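Local coordinates for Alr4995 protein (Nostoc sp., PDB 6LRF) that is the bifunctional enzyme AgrE, an arginine dihydrolase that probably hydrolyses arginine to ornithine, ammonia and carbon dioxide and also acts as an ornithine cyclodeaminase, at residues A123-D126 with W131-A134; E155-R160 with E197-P202. All blocks are in the same frame, centred on the assembly; numbering follows the deposited sequence.

Both contacts lie in the N-terminal region related to dimethylarginine dimethylhydrolases, which probably carries the arginine dihydrolase activity. Their centres are about 9 Å apart. They follow one another along the chain: contact 1 closes before contact 2 opens. Contact 1 pairs strands 123-125 and 132-136 as a hairpin at one border of a mixed sheet. Strand 155-160 lies next to 132-136 in that sheet and runs parallel to it. Contact 2 ties this third strand to the C-terminal end of helix 190-199. W131 joins the two sites, because its ring also meets R199. L132 pairs through its backbone with E155 and L157, and R199 thus meets E155, L157 and W131 where hairpin and strand adjoin.

Contact 1: residues A123-D126 with W131-A134; sequences ALLD and WLWA
L124 and W133 form the hydrogen-bonded pair at the middle of a short antiparallel hairpin, whose strand axes come within 4.6 Å and run at 162° to each other. L124 N donates to W133 O at 2.8 Å, in the carbonyl plane. W133 N returns a bond to L124 O, tilted from that plane. D126 N donates to W131 O at 3.0 Å and extends the pairing past the strand. A123 with A134 and L125 with L132 are the non-hydrogen-bonded pairs.

The side chains of these two pairs share one face of the sheet. There L132 CD1 is the common contact point. L132 CD1 lies 3.9 Å from A123 CB and 3.8 Å from L125 CD2, and it also touches the L124 carbonyl. With chi1 at 174°, L132 swings its CG away from the backbone N, and this carries CD1 across to strand 123-125. L74 of strand 73-76 and L148 of helix 145-152 add to this apolar face.

W133 points to the other face with L124. Its ring edge comes to L124 O, 3.4 Å from W133 CD1. At the turn end, D126 CB sits over one face of the W131 five-membered ring, a CH-pi contact 3.9 Å from the ring centroid. W131 CD1 in turn lies over a face of the W133 ring. The carboxylate of D126 has its main partner in R130, through a salt bridge from OD1.

The chemistry is therefore divided. Main-chain bonds fix the register, and A123, L125, L132 and A134 put only aliphatic groups on one face. The other face and the turn end carry indole rings, with the aspartate's methylene on an aromatic surface and its charge paired within the turn.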
loop_
_atom_site.group_PDB
_atom_site.type_symbol
_atom_site.label_atom_id
_atom_site.label_comp_id
_atom_site.label_asym_id
_atom_site.label_seq_id
_atom_site.Cartn_x
_atom_site.Cartn_y
_atom_site.Cartn_z
ATOM N N ALA B 123 -13.792 -40.777 -20.641
ATOM C CA ALA B 123 -12.773 -41.402 -21.470
ATOM C C ALA B 123 -13.247 -41.474 -22.909
ATOM O O ALA B 123 -14.226 -42.168 -23.218
ATOM C CB ALA B 123 -12.430 -42.770 -20.955
ATOM N N LEU B 124 -12.562 -40.748 -23.790
ATOM C CA LEU B 124 -12.986 -40.665 -25.183
ATOM C C LEU B 124 -11.962 -41.234 -26.140
ATOM O O LEU B 124 -10.772 -40.919 -26.072
ATOM C CB LEU B 124 -13.285 -39.224 -25.552
ATOM C CG LEU B 124 -14.528 -38.736 -24.823
ATOM C CD1 LEU B 124 -14.720 -37.267 -25.046
ATOM C CD2 LEU B 124 -15.724 -39.504 -25.349
ATOM N N LEU B 125 -12.437 -42.072 -27.047
ATOM C CA LEU B 125 -11.570 -42.700 -28.033
ATOM C C LEU B 125 -11.161 -41.731 -29.136
ATOM O O LEU B 125 -11.954 -40.921 -29.602
ATOM C CB LEU B 125 -12.266 -43.912 -28.655
ATOM C CG LEU B 125 -12.403 -45.121 -27.731
ATOM C CD1 LEU B 125 -13.477 -46.085 -28.262
ATOM C CD2 LEU B 125 -11.061 -45.836 -27.578
ATOM N N ASP B 126 -9.903 -41.811 -29.531
ATOM C CA ASP B 126 -9.457 -41.179 -30.763
ATOM C C ASP B 126 -10.282 -41.807 -31.896
ATOM O O ASP B 126 -10.431 -43.031 -31.936
ATOM C CB ASP B 126 -7.952 -41.400 -30.941
ATOM C CG ASP B 126 -7.464 -41.064 -32.333
ATOM O OD1 ASP B 126 -7.306 -39.860 -32.624
ATOM O OD2 ASP B 126 -7.219 -42.012 -33.116
ATOM N N TRP B 131 -5.695 -44.343 -29.833
ATOM C CA TRP B 131 -5.499 -44.348 -28.386
ATOM C C TRP B 131 -6.777 -43.919 -27.687
ATOM O O TRP B 131 -7.750 -43.505 -28.338
ATOM C CB TRP B 131 -4.346 -43.418 -27.980
ATOM C CG TRP B 131 -4.464 -42.044 -28.579
ATOM C CD1 TRP B 131 -5.380 -41.071 -28.258
ATOM C CD2 TRP B 131 -3.644 -41.497 -29.617
ATOM N NE1 TRP B 131 -5.177 -39.954 -29.044
ATOM C CE2 TRP B 131 -4.117 -40.191 -29.881
ATOM C CE3 TRP B 131 -2.554 -41.984 -30.348
ATOM C CZ2 TRP B 131 -3.533 -39.369 -30.841
ATOM C CZ3 TRP B 131 -1.983 -41.172 -31.303
ATOM C CH2 TRP B 131 -2.470 -39.876 -31.539
ATOM N N LEU B 132 -6.763 -44.023 -26.362
ATOM C CA LEU B 132 -7.861 -43.572 -25.515
ATOM C C LEU B 132 -7.437 -42.363 -24.667
ATOM O O LEU B 132 -6.426 -42.414 -23.958
ATOM C CB LEU B 132 -8.325 -44.703 -24.591
ATOM C CG LEU B 132 -9.382 -44.300 -23.567
ATOM C CD1 LEU B 132 -10.683 -44.002 -24.274
ATOM C CD2 LEU B 132 -9.566 -45.385 -22.507
ATOM N N TRP B 133 -8.218 -41.292 -24.741
ATOM C CA TRP B 133 -8.057 -40.146 -23.863
ATOM C C TRP B 133 -8.849 -40.376 -22.583
ATOM O O TRP B 133 -10.056 -40.537 -22.654
ATOM C CB TRP B 133 -8.566 -38.870 -24.532
ATOM C CG TRP B 133 -7.914 -38.466 -25.858
ATOM C CD1 TRP B 133 -8.426 -38.639 -27.119
ATOM C CD2 TRP B 133 -6.686 -37.746 -26.024
ATOM N NE1 TRP B 133 -7.574 -38.099 -28.059
ATOM C CE2 TRP B 133 -6.501 -37.540 -27.413
ATOM C CE3 TRP B 133 -5.713 -37.265 -25.132
ATOM C CZ2 TRP B 133 -5.385 -36.880 -27.931
ATOM C CZ3 TRP B 133 -4.609 -36.604 -25.649
ATOM C CH2 TRP B 133 -4.452 -36.421 -27.036
ATOM N N ALA B 134 -8.202 -40.369 -21.420
ATOM C CA ALA B 134 -8.932 -40.535 -20.159
ATOM C C ALA B 134 -8.781 -39.334 -19.246
ATOM O O ALA B 134 -7.662 -38.910 -18.960
ATOM C CB ALA B 134 -8.462 -41.778 -19.423
#

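Contact 2: residues E155-R160 with E197-P202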
loop_
_atom_site.group_PDB
_atom_site.type_symbol
_atom_site.label_atom_id
_atom_site.label_comp_id
_atom_site.label_asym_id
_atom_site.label_seq_id
_atom_site.Cartn_x
_atom_site.Cartn_y
_atom_site.Cartn_z
ATOM N N GLU B 155 -3.588 -47.911 -25.791
ATOM C CA GLU B 155 -2.791 -46.832 -25.200
ATOM C C GLU B 155 -3.693 -45.776 -24.565
ATOM O O GLU B 155 -4.551 -45.212 -25.237
ATOM C CB GLU B 155 -1.894 -46.161 -26.249
ATOM C CG GLU B 155 -1.072 -44.992 -25.696
ATOM C CD GLU B 155 -0.255 -44.275 -26.767
ATOM O OE1 GLU B 155 -0.839 -43.847 -27.784
ATOM O OE2 GLU B 155 0.969 -44.140 -26.590
ATOM N N VAL B 156 -3.492 -45.512 -23.274
ATOM C CA VAL B 156 -4.332 -44.553 -22.547
ATOM C C VAL B 156 -3.552 -43.283 -22.228
ATOM O O VAL B 156 -2.497 -43.337 -21.615
ATOM C CB VAL B 156 -4.881 -45.160 -21.238
ATOM C CG1 VAL B 156 -5.604 -44.100 -20.395
ATOM C CG2 VAL B 156 -5.827 -46.311 -21.559
ATOM N N LEU B 157 -4.084 -42.147 -22.664
ATOM C CA LEU B 157 -3.481 -40.842 -22.414
ATOM C C LEU B 157 -4.249 -40.081 -21.345
ATOM O O LEU B 157 -5.419 -39.763 -21.546
ATOM C CB LEU B 157 -3.455 -40.025 -23.706
ATOM C CG LEU B 157 -2.717 -40.646 -24.887
ATOM C CD1 LEU B 157 -2.702 -39.673 -26.049
ATOM C CD2 LEU B 157 -1.304 -41.027 -24.476
ATOM N N SER B 158 -3.606 -39.779 -20.217
ATOM C CA SER B 158 -4.316 -39.161 -19.092
ATOM C C SER B 158 -4.350 -37.643 -19.195
ATOM O O SER B 158 -3.312 -37.012 -19.419
ATOM C CB SER B 158 -3.669 -39.569 -17.764
ATOM O OG SER B 158 -3.614 -40.985 -17.645
ATOM N N LEU B 159 -5.535 -37.061 -19.018
ATOM C CA LEU B 159 -5.709 -35.603 -19.025
ATOM C C LEU B 159 -6.299 -35.146 -17.704
ATOM O O LEU B 159 -7.266 -35.753 -17.212
ATOM C CB LEU B 159 -6.629 -35.147 -20.169
ATOM C CG LEU B 159 -6.232 -35.507 -21.597
ATOM C CD1 LEU B 159 -7.331 -35.055 -22.568
ATOM C CD2 LEU B 159 -4.899 -34.879 -21.993
ATOM N N ARG B 160 -5.742 -34.075 -17.127
ATOM C CA ARG B 160 -6.281 -33.570 -15.869
ATOM C C ARG B 160 -7.263 -32.425 -16.080
ATOM O O ARG B 160 -6.955 -31.431 -16.745
ATOM C CB ARG B 160 -5.173 -33.107 -14.926
ATOM C CG ARG B 160 -5.742 -32.680 -13.586
ATOM C CD ARG B 160 -4.746 -31.922 -12.747
ATOM N NE ARG B 160 -5.343 -31.609 -11.460
ATOM C CZ ARG B 160 -4.747 -30.881 -10.526
ATOM N NH1 ARG B 160 -3.538 -30.388 -10.750
ATOM N NH2 ARG B 160 -5.364 -30.654 -9.375
ATOM N N GLU B 197 -1.257 -30.984 -27.487
ATOM C CA GLU B 197 -0.597 -30.275 -28.567
ATOM C C GLU B 197 0.494 -31.150 -29.201
ATOM O O GLU B 197 0.783 -30.995 -30.382
ATOM C CB GLU B 197 -0.063 -28.926 -28.056
ATOM C CG GLU B 197 -1.198 -27.913 -27.791
ATOM C CD GLU B 197 -0.820 -26.789 -26.820
ATOM O OE1 GLU B 197 0.379 -26.616 -26.539
ATOM O OE2 GLU B 197 -1.719 -26.069 -26.331
HETATM N N MSE B 198 1.054 -32.102 -28.454
HETATM C CA MSE B 198 2.006 -33.055 -29.050
HETATM C C MSE B 198 1.327 -34.137 -29.906
HETATM O O MSE B 198 1.921 -34.649 -30.857
HETATM C CB MSE B 198 2.854 -33.734 -27.972
HETATM C CG MSE B 198 3.997 -32.874 -27.439
HETATM SE SE MSE B 198 5.081 -33.804 -26.101
HETATM C CE MSE B 198 3.735 -34.083 -24.729
ATOM N N ARG B 199 0.085 -34.485 -29.580
ATOM C CA ARG B 199 -0.593 -35.608 -30.235
ATOM C C ARG B 199 -1.505 -35.160 -31.378
ATOM O O ARG B 199 -1.855 -35.950 -32.262
ATOM C CB ARG B 199 -1.410 -36.393 -29.212
ATOM C CG ARG B 199 -0.565 -37.093 -28.158
ATOM C CD ARG B 199 0.030 -38.342 -28.727
ATOM N NE ARG B 199 0.784 -39.111 -27.744
ATOM C CZ ARG B 199 0.764 -40.438 -27.688
ATOM N NH1 ARG B 199 0.009 -41.125 -28.546
ATOM N NH2 ARG B 199 1.482 -41.079 -26.776
ATOM N N VAL B 200 -1.911 -33.897 -31.342
ATOM C CA VAL B 200 -2.795 -33.359 -32.367
ATOM C C VAL B 200 -2.163 -32.125 -33.001
ATOM O O VAL B 200 -1.846 -31.165 -32.295
ATOM C CB VAL B 200 -4.174 -32.983 -31.784
ATOM C CG1 VAL B 200 -5.113 -32.527 -32.884
ATOM C CG2 VAL B 200 -4.767 -34.161 -31.031
ATOM N N ALA B 201 -1.977 -32.173 -34.322
ATOM C CA ALA B 201 -1.419 -31.062 -35.104
ATOM C C ALA B 201 -2.353 -29.852 -35.097
ATOM O O ALA B 201 -3.572 -30.022 -35.059
ATOM C CB ALA B 201 -1.138 -31.519 -36.557
ATOM N N PRO B 202 -1.788 -28.627 -35.151
ATOM C CA PRO B 202 -2.538 -27.367 -35.001
ATOM C C PRO B 202 -3.714 -27.180 -35.970
ATOM O O PRO B 202 -4.710 -26.563 -35.587
ATOM C CB PRO B 202 -1.472 -26.296 -35.259
ATOM C CG PRO B 202 -0.192 -26.946 -34.899
ATOM C CD PRO B 202 -0.343 -28.381 -35.318
#
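E155 and R199 meet end-on in a salt bridge, reaching toward each other from a strand and the last turn of a helix. Two nitrogens of the guanidinium each take one carboxylate oxygen. R199 NH1 donates to E155 OE1 at 3.0 Å, the less straight of the two bonds. R199 NH2 donates to E155 OE2 at 3.1 Å, with an N-H...O angle of 167°. The two flat groups are not coplanar: their planes are 63° apart, and both oxygens are met from above the carboxylate plane. OE2 lies close to the guanidinium plane, while OE1 is tilted from it.

Both oxygens of E155 are thus bonded to R199. OE2 also has a hydrogen bond with Y282 OH, and N280 ND2 is a weak further partner. R199 NH2 has a weak second bond to the same hydroxyl.

L157 supplies the apolar part. L157 CD2 lies over one face of the guanidinium, offset toward its rim and 3.6 Å from R199 NH2. Its CD1 runs beside CG, CD and NE of the arginine. R199 bends at chi2 (-78°) as it passes this leucine on the way to E155. W131 adds a cation-pi contact.

A methionine in place of R199 would probably leave the E155 carboxylate without its cationic mate and W131 without its cation-pi partner. Two charge-paired bonds in a partly buried setting are likely to strengthen the tie between strand 155-160 and helix 190-199.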